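Putative exported protein (PDB 3OCJ) is of unknown function but carries a class I, Rossmann-like methyltransferase domain and so probably transfers methyl groups from S-adenosylmethionine. Local coordinates at residues E103-G106 / H107-A111; A267-T270 / H271-R275. All blocks are in the same frame, centred on the assembly; numbering follows the deposited sequence.

Contact 1: E103-G106 / H107-A111; sequences ERHG and HFRRA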
ATOM      1  N   GLU A 103      -3.984  -7.555   6.550  1.00 11.81           N
ATOM      2  CA  GLU A 103      -4.530  -7.211   7.860  1.00 12.52           C
ATOM      3  C   GLU A 103      -4.876  -5.729   7.895  1.00 13.10           C
ATOM      4  O   GLU A 103      -5.945  -5.347   8.366  1.00 12.59           O
ATOM      5  CB  GLU A 103      -3.531  -7.528   8.966  1.00 12.45           C
ATOM      6  CG  GLU A 103      -3.290  -9.002   9.226  1.00 13.92           C
ATOM      7  CD  GLU A 103      -2.236  -9.189  10.286  1.00 14.54           C
ATOM      8  OE1 GLU A 103      -2.529  -8.852  11.448  1.00 14.42           O
ATOM      9  OE2 GLU A 103      -1.130  -9.645   9.950  1.00 19.29           O
ATOM     10  N   ARG A 104      -3.963  -4.901   7.394  1.00 12.40           N
ATOM     11  CA  ARG A 104      -4.175  -3.461   7.322  1.00 12.36           C
ATOM     12  C   ARG A 104      -5.441  -3.136   6.531  1.00 12.42           C
ATOM     13  O   ARG A 104      -6.240  -2.320   6.958  1.00 11.85           O
ATOM     14  CB  ARG A 104      -2.955  -2.796   6.695  1.00 10.81           C
ATOM     15  CG  ARG A 104      -3.132  -1.300   6.418  1.00 10.84           C
ATOM     16  CD  ARG A 104      -2.277  -0.820   5.211  1.00 11.12           C
ATOM     17  NE  ARG A 104      -2.567  -1.613   4.009  1.00 11.14           N
ATOM     18  CZ  ARG A 104      -3.632  -1.440   3.230  1.00 11.78           C
ATOM     19  NH1 ARG A 104      -4.522  -0.492   3.488  1.00 13.81           N
ATOM     20  NH2 ARG A 104      -3.814  -2.244   2.180  1.00 13.91           N
ATOM     21  N   HIS A 105      -5.611  -3.769   5.372  1.00 11.81           N
ATOM     22  CA  HIS A 105      -6.832  -3.610   4.587  1.00 11.64           C
ATOM     23  C   HIS A 105      -8.088  -3.880   5.415  1.00 13.61           C
ATOM     24  O   HIS A 105      -9.090  -3.163   5.306  1.00 12.70           O
ATOM     25  CB  HIS A 105      -6.775  -4.550   3.382  1.00 12.35           C
ATOM     26  CG  HIS A 105      -7.936  -4.427   2.450  1.00 15.93           C
ATOM     27  ND1 HIS A 105      -8.127  -3.329   1.638  1.00 18.00           N
ATOM     28  CD2 HIS A 105      -8.941  -5.287   2.170  1.00 19.85           C
ATOM     29  CE1 HIS A 105      -9.218  -3.512   0.913  1.00 17.69           C
ATOM     30  NE2 HIS A 105      -9.729  -4.692   1.215  1.00 18.26           N
ATOM     31  N   GLY A 106      -8.045  -4.931   6.230  1.00 12.80           N
ATOM     32  CA  GLY A 106      -9.153  -5.233   7.121  1.00 12.76           C
ATOM     33  C   GLY A 106      -9.394  -4.128   8.134  1.00 15.58           C
ATOM     34  O   GLY A 106     -10.546  -3.776   8.426  1.00 15.14           O
ATOM     35  N   HIS A 107      -8.316  -3.585   8.696  1.00 12.58           N
ATOM     36  CA  HIS A 107      -8.470  -2.498   9.663  1.00 13.05           C
ATOM     37  C   HIS A 107      -9.013  -1.225   9.005  1.00 12.93           C
ATOM     38  O   HIS A 107      -9.814  -0.506   9.606  1.00 13.05           O
ATOM     39  CB  HIS A 107      -7.161  -2.227  10.420  1.00 13.93           C
ATOM     40  CG  HIS A 107      -6.744  -3.353  11.314  1.00 11.96           C
ATOM     41  ND1 HIS A 107      -7.549  -3.840  12.322  1.00 14.84           N
ATOM     42  CD2 HIS A 107      -5.604  -4.083  11.355  1.00 12.19           C
ATOM     43  CE1 HIS A 107      -6.928  -4.831  12.936  1.00 15.13           C
ATOM     44  NE2 HIS A 107      -5.747  -5.003  12.367  1.00 13.39           N
ATOM     45  N   PHE A 108      -8.576  -0.946   7.779  1.00 11.99           N
ATOM     46  CA  PHE A 108      -9.138   0.169   7.020  1.00 11.35           C
ATOM     47  C   PHE A 108     -10.645  -0.009   6.861  1.00 13.14           C
ATOM     48  O   PHE A 108     -11.410   0.927   7.048  1.00 13.79           O
ATOM     49  CB  PHE A 108      -8.496   0.263   5.624  1.00 12.77           C
ATOM     50  CG  PHE A 108      -7.255   1.124   5.559  1.00 11.28           C
ATOM     51  CD1 PHE A 108      -6.207   0.955   6.457  1.00 11.39           C
ATOM     52  CD2 PHE A 108      -7.119   2.075   4.564  1.00 12.73           C
ATOM     53  CE1 PHE A 108      -5.060   1.734   6.385  1.00  9.86           C
ATOM     54  CE2 PHE A 108      -5.984   2.867   4.488  1.00 12.71           C
ATOM     55  CZ  PHE A 108      -4.936   2.685   5.396  1.00 11.74           C
ATOM     56  N   ARG A 109     -11.070  -1.215   6.482  1.00 13.39           N
ATOM     57  CA  ARG A 109     -12.487  -1.450   6.273  1.00 14.01           C
ATOM     58  C   ARG A 109     -13.249  -1.239   7.576  1.00 12.88           C
ATOM     59  O   ARG A 109     -14.301  -0.593   7.586  1.00 14.77           O
ATOM     60  CB  ARG A 109     -12.722  -2.849   5.705  1.00 15.84           C
ATOM     61  CG  ARG A 109     -12.422  -2.950   4.214  1.00 21.59           C
ATOM     62  CD  ARG A 109     -12.708  -4.349   3.690  1.00 31.69           C
ATOM     63  NE  ARG A 109     -14.098  -4.726   3.923  1.00 34.43           N
ATOM     64  CZ  ARG A 109     -14.573  -5.958   3.776  1.00 44.33           C
ATOM     65  NH1 ARG A 109     -13.768  -6.940   3.395  1.00 47.29           N
ATOM     66  NH2 ARG A 109     -15.856  -6.206   4.011  1.00 39.64           N
ATOM     67  N   ARG A 110     -12.742  -1.784   8.681  1.00 13.53           N
ATOM     68  CA  ARG A 110     -13.441  -1.608   9.954  1.00 15.15           C
ATOM     69  C   ARG A 110     -13.510  -0.138  10.361  1.00 12.36           C
ATOM     70  O   ARG A 110     -14.548   0.335  10.862  1.00 14.00           O
ATOM     71  CB  ARG A 110     -12.793  -2.431  11.081  1.00 16.54           C
ATOM     72  CG  ARG A 110     -13.012  -3.931  10.985  1.00 19.65           C
ATOM     73  CD  ARG A 110     -12.637  -4.642  12.297  1.00 20.53           C
ATOM     74  NE  ARG A 110     -11.296  -4.271  12.731  1.00 17.95           N
ATOM     75  CZ  ARG A 110     -11.008  -3.563  13.823  1.00 20.67           C
ATOM     76  NH1 ARG A 110      -9.742  -3.254  14.080  1.00 18.04           N
ATOM     77  NH2 ARG A 110     -11.962  -3.168  14.662  1.00 22.08           N
ATOM     78  N   ALA A 111     -12.413   0.586  10.158  1.00 12.97           N
ATOM     79  CA  ALA A 111     -12.363   1.988  10.563  1.00 13.55           C
ATOM     80  C   ALA A 111     -13.301   2.823   9.700  1.00 14.73           C
ATOM     81  O   ALA A 111     -14.061   3.640  10.213  1.00 14.75           O
ATOM     82  CB  ALA A 111     -10.938   2.527  10.484  1.00 13.57           C
TER
HETATM   83  O   HOH W   1      -4.663  -7.631  12.377  1.00 18.99           O
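Glu-103 and His-107, one helical turn apart, are joined through a water: it donates to Glu-103 OE1 at 2.6 Å and lies 2.8 Å from His-107 NE2. The other ring nitrogen, ND1, accepts directly from Arg-110 NH1 at 2.9 Å, nearly straight (171°), with the guanidinium edge meeting the imidazole in its own plane. Both ring nitrogens therefore have partners, which fixes the rotation of the ring. Beyond the segments, Glu-103 OE1 also accepts from Arg-292 N, and Arg-110 NH1 makes a salt bridge to Glu-289.

On another side of the helix Arg-104 forms a cation-pi pair with Phe-108. Its CG is turned away from its own N (chi1 173°) and the chain bends at chi3, which brings NH1 over the ring centre, 3.5 Å above the plane. The guanidinium stands almost upright on the ring, the planes 82° apart, while CG packs on Phe-108 CE1 at 3.6 Å. Arg-104 NE bonds Thr-101 OG1, and Phe-296 gives the guanidinium a second aromatic partner. More loosely, Arg-109 crosses the His-105 ring, its CG on one face and its CD nearest, 3.9 Å from His-105 NE2.

Regular i to i+4 bonds carry the backbone, among them Phe-108 N to Arg-104 O at 2.8 Å. Within helix 96-115, Arg-104 and Phe-108 lie against Ser-226 of strand 221-226 and Thr-298 of strand 298-302, whereas His-105 and Arg-104 touch Val-75 of helix 68-76.

Contact 2: A267-T270 / H271-R275; sequences ALRT and HAQTR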
ATOM      1  N   ALA A 267      10.510   3.785   3.033  1.00 11.79           N
ATOM      2  CA  ALA A 267      10.505   4.900   3.968  1.00 11.34           C
ATOM      3  C   ALA A 267       9.754   4.427   5.201  1.00 12.38           C
ATOM      4  O   ALA A 267       8.538   4.576   5.290  1.00 12.91           O
ATOM      5  CB  ALA A 267       9.842   6.126   3.365  1.00 12.46           C
ATOM      6  N   LEU A 268      10.490   3.849   6.136  1.00 10.44           N
ATOM      7  CA  LEU A 268       9.905   3.173   7.298  1.00 10.87           C
ATOM      8  C   LEU A 268       9.897   4.128   8.478  1.00 12.05           C
ATOM      9  O   LEU A 268      10.869   4.851   8.700  1.00 13.21           O
ATOM     10  CB  LEU A 268      10.701   1.902   7.623  1.00 11.53           C
ATOM     11  CG  LEU A 268      10.955   0.969   6.425  1.00 11.63           C
ATOM     12  CD1 LEU A 268      11.780  -0.257   6.830  1.00 13.69           C
ATOM     13  CD2 LEU A 268       9.637   0.543   5.781  1.00 14.72           C
ATOM     14  N   ARG A 269       8.802   4.128   9.240  1.00 10.77           N
ATOM     15  CA  ARG A 269       8.615   5.092  10.318  1.00 10.53           C
ATOM     16  C   ARG A 269       7.940   4.429  11.504  1.00 10.09           C
ATOM     17  O   ARG A 269       7.146   3.492  11.344  1.00 10.91           O
ATOM     18  CB  ARG A 269       7.758   6.270   9.838  1.00 10.97           C
ATOM     19  CG  ARG A 269       8.484   7.161   8.830  1.00 11.61           C
ATOM     20  CD  ARG A 269       7.708   8.446   8.481  1.00 12.19           C
ATOM     21  NE  ARG A 269       8.549   9.241   7.577  1.00 12.09           N
ATOM     22  CZ  ARG A 269       8.557   9.126   6.251  1.00 12.88           C
ATOM     23  NH1 ARG A 269       7.685   8.336   5.629  1.00 11.85           N
ATOM     24  NH2 ARG A 269       9.427   9.854   5.554  1.00 13.12           N
ATOM     25  N   THR A 270       8.280   4.898  12.700  1.00 10.22           N
ATOM     26  CA  THR A 270       7.676   4.360  13.911  1.00 10.43           C
ATOM     27  C   THR A 270       6.313   5.013  14.188  1.00 11.17           C
ATOM     28  O   THR A 270       5.933   6.015  13.558  1.00 11.66           O
ATOM     29  CB  THR A 270       8.567   4.622  15.120  1.00 11.90           C
ATOM     30  OG1 THR A 270       8.687   6.035  15.304  1.00 11.77           O
ATOM     31  CG2 THR A 270       9.958   4.004  14.935  1.00 11.50           C
ATOM     32  N   HIS A 271       5.593   4.450  15.158  1.00 10.22           N
ATOM     33  CA  HIS A 271       4.349   5.034  15.638  1.00 11.13           C
ATOM     34  C   HIS A 271       4.601   6.449  16.155  1.00 10.54           C
ATOM     35  O   HIS A 271       3.853   7.366  15.850  1.00 11.68           O
ATOM     36  CB  HIS A 271       3.766   4.196  16.789  1.00  9.81           C
ATOM     37  CG  HIS A 271       3.201   2.871  16.368  1.00 11.11           C
ATOM     38  ND1 HIS A 271       3.982   1.766  16.114  1.00 12.45           N
ATOM     39  CD2 HIS A 271       1.916   2.472  16.206  1.00  9.82           C
ATOM     40  CE1 HIS A 271       3.200   0.743  15.798  1.00 11.24           C
ATOM     41  NE2 HIS A 271       1.941   1.149  15.841  1.00  9.51           N
ATOM     42  N   ALA A 272       5.665   6.615  16.934  1.00 11.29           N
ATOM     43  CA  ALA A 272       5.972   7.927  17.493  1.00 10.75           C
ATOM     44  C   ALA A 272       6.300   8.945  16.406  1.00 11.44           C
ATOM     45  O   ALA A 272       5.879  10.099  16.488  1.00 13.24           O
ATOM     46  CB  ALA A 272       7.122   7.826  18.505  1.00 12.45           C
ATOM     47  N   GLN A 273       7.045   8.526  15.385  1.00 10.74           N
ATOM     48  CA  GLN A 273       7.365   9.439  14.288  1.00 11.65           C
ATOM     49  C   GLN A 273       6.085   9.848  13.561  1.00 13.95           C
ATOM     50  O   GLN A 273       5.873  11.023  13.275  1.00 12.24           O
ATOM     51  CB  GLN A 273       8.356   8.812  13.311  1.00 12.28           C
ATOM     52  CG  GLN A 273       9.771   8.702  13.871  1.00 13.55           C
ATOM     53  CD  GLN A 273      10.712   7.999  12.920  1.00 16.58           C
ATOM     54  OE1 GLN A 273      10.390   6.955  12.363  1.00 13.85           O
ATOM     55  NE2 GLN A 273      11.895   8.575  12.732  1.00 23.58           N
ATOM     56  N   THR A 274       5.232   8.869  13.265  1.00 10.90           N
ATOM     57  CA  THR A 274       3.980   9.143  12.574  1.00  9.85           C
ATOM     58  C   THR A 274       3.088  10.052  13.422  1.00 11.33           C
ATOM     59  O   THR A 274       2.470  10.986  12.898  1.00 12.26           O
ATOM     60  CB  THR A 274       3.279   7.824  12.207  1.00 10.65           C
ATOM     61  OG1 THR A 274       4.095   7.142  11.243  1.00 11.63           O
ATOM     62  CG2 THR A 274       1.891   8.080  11.611  1.00 11.79           C
ATOM     63  N   ARG A 275       3.017   9.784  14.728  1.00 11.17           N
ATOM     64  CA  ARG A 275       2.260  10.650  15.618  1.00 11.23           C
ATOM     65  C   ARG A 275       2.749  12.097  15.561  1.00 11.96           C
ATOM     66  O   ARG A 275       1.949  13.021  15.470  1.00 12.83           O
ATOM     67  CB  ARG A 275       2.335  10.145  17.059  1.00 12.15           C
ATOM     68  CG  ARG A 275       1.806  11.161  18.062  1.00 12.79           C
ATOM     69  CD  ARG A 275       1.803  10.611  19.486  1.00 14.78           C
ATOM     70  NE  ARG A 275       0.866   9.503  19.642  1.00 18.04           N
ATOM     71  CZ  ARG A 275      -0.444   9.659  19.829  1.00 13.68           C
ATOM     72  NH1 ARG A 275      -0.973  10.875  19.883  1.00 20.46           N
ATOM     73  NH2 ARG A 275      -1.232   8.601  19.965  1.00 23.08           N
TER
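Thr-270 and Gln-273 grip each other with two reciprocal bonds. Gln-273 N donates to Thr-270 OG1 at 3.0 Å, and Thr-270 N donates in return to Gln-273 OE1, also at 3.0 Å, on a lone pair in the plane of the amide carbonyl. For the first bond the hydroxyl sits between its own backbone N and carbonyl carbon (chi1 63°), facing the first turn. For the second, the glutamine chain runs extended beyond CG and reaches back past the threonine, its CG 3.2 Å from Thr-270 OG1. The same OE1 lies 3.3 Å from Arg-269 CA, so the amide also rests on the incoming backbone.

This is a capping box: Thr-270 is the N-cap of helix 271-280, and the exchange satisfies the N-H groups of both residues where the first turn lacks preceding carbonyls. The first i to i+4 bond follows directly, Thr-274 N to Thr-270 O at 3.0 Å. Thr-274 OG1 lies 3.2 Å from that same oxygen, though where its proton goes is not settled.

Farther out, Arg-269 packs its CB near Gln-273 OE1 and leads its extended chain away to a salt bridge with Asp-203 and bonds to the carbonyls of Glu-200 and Asn-197. His-271 NE2 bonds Asp-290, and its ring meets Phe-288 and Phe-227 edge-to-face. Gln-273 NE2 holds a glycerol, probably from the crystallisation liquor.

Contact 1 comes first along the chain, midway along helix 96-115, which leads into strand 121-124 in the interior of the sheet; contact 2 comes much later, at the start of helix 271-280, ahead of strand 286-289 at the sheet's edge. Their centres are about 19 Å apart and their nearest atoms about 10 Å, so they do not touch. The C-terminal part of the sheet relates them: helix 96-115 packs on strands 221-226 and 298-302, and helix 271-280 meets strand 286-289. Both thus border the antiparallel end of a sheet ordered 3-2-1-4-5-7-6, as in class I methyltransferases. A bound palmitic acid lies about 6 Å from the side chain of Arg-104 and about 8 Å from that of Leu-268.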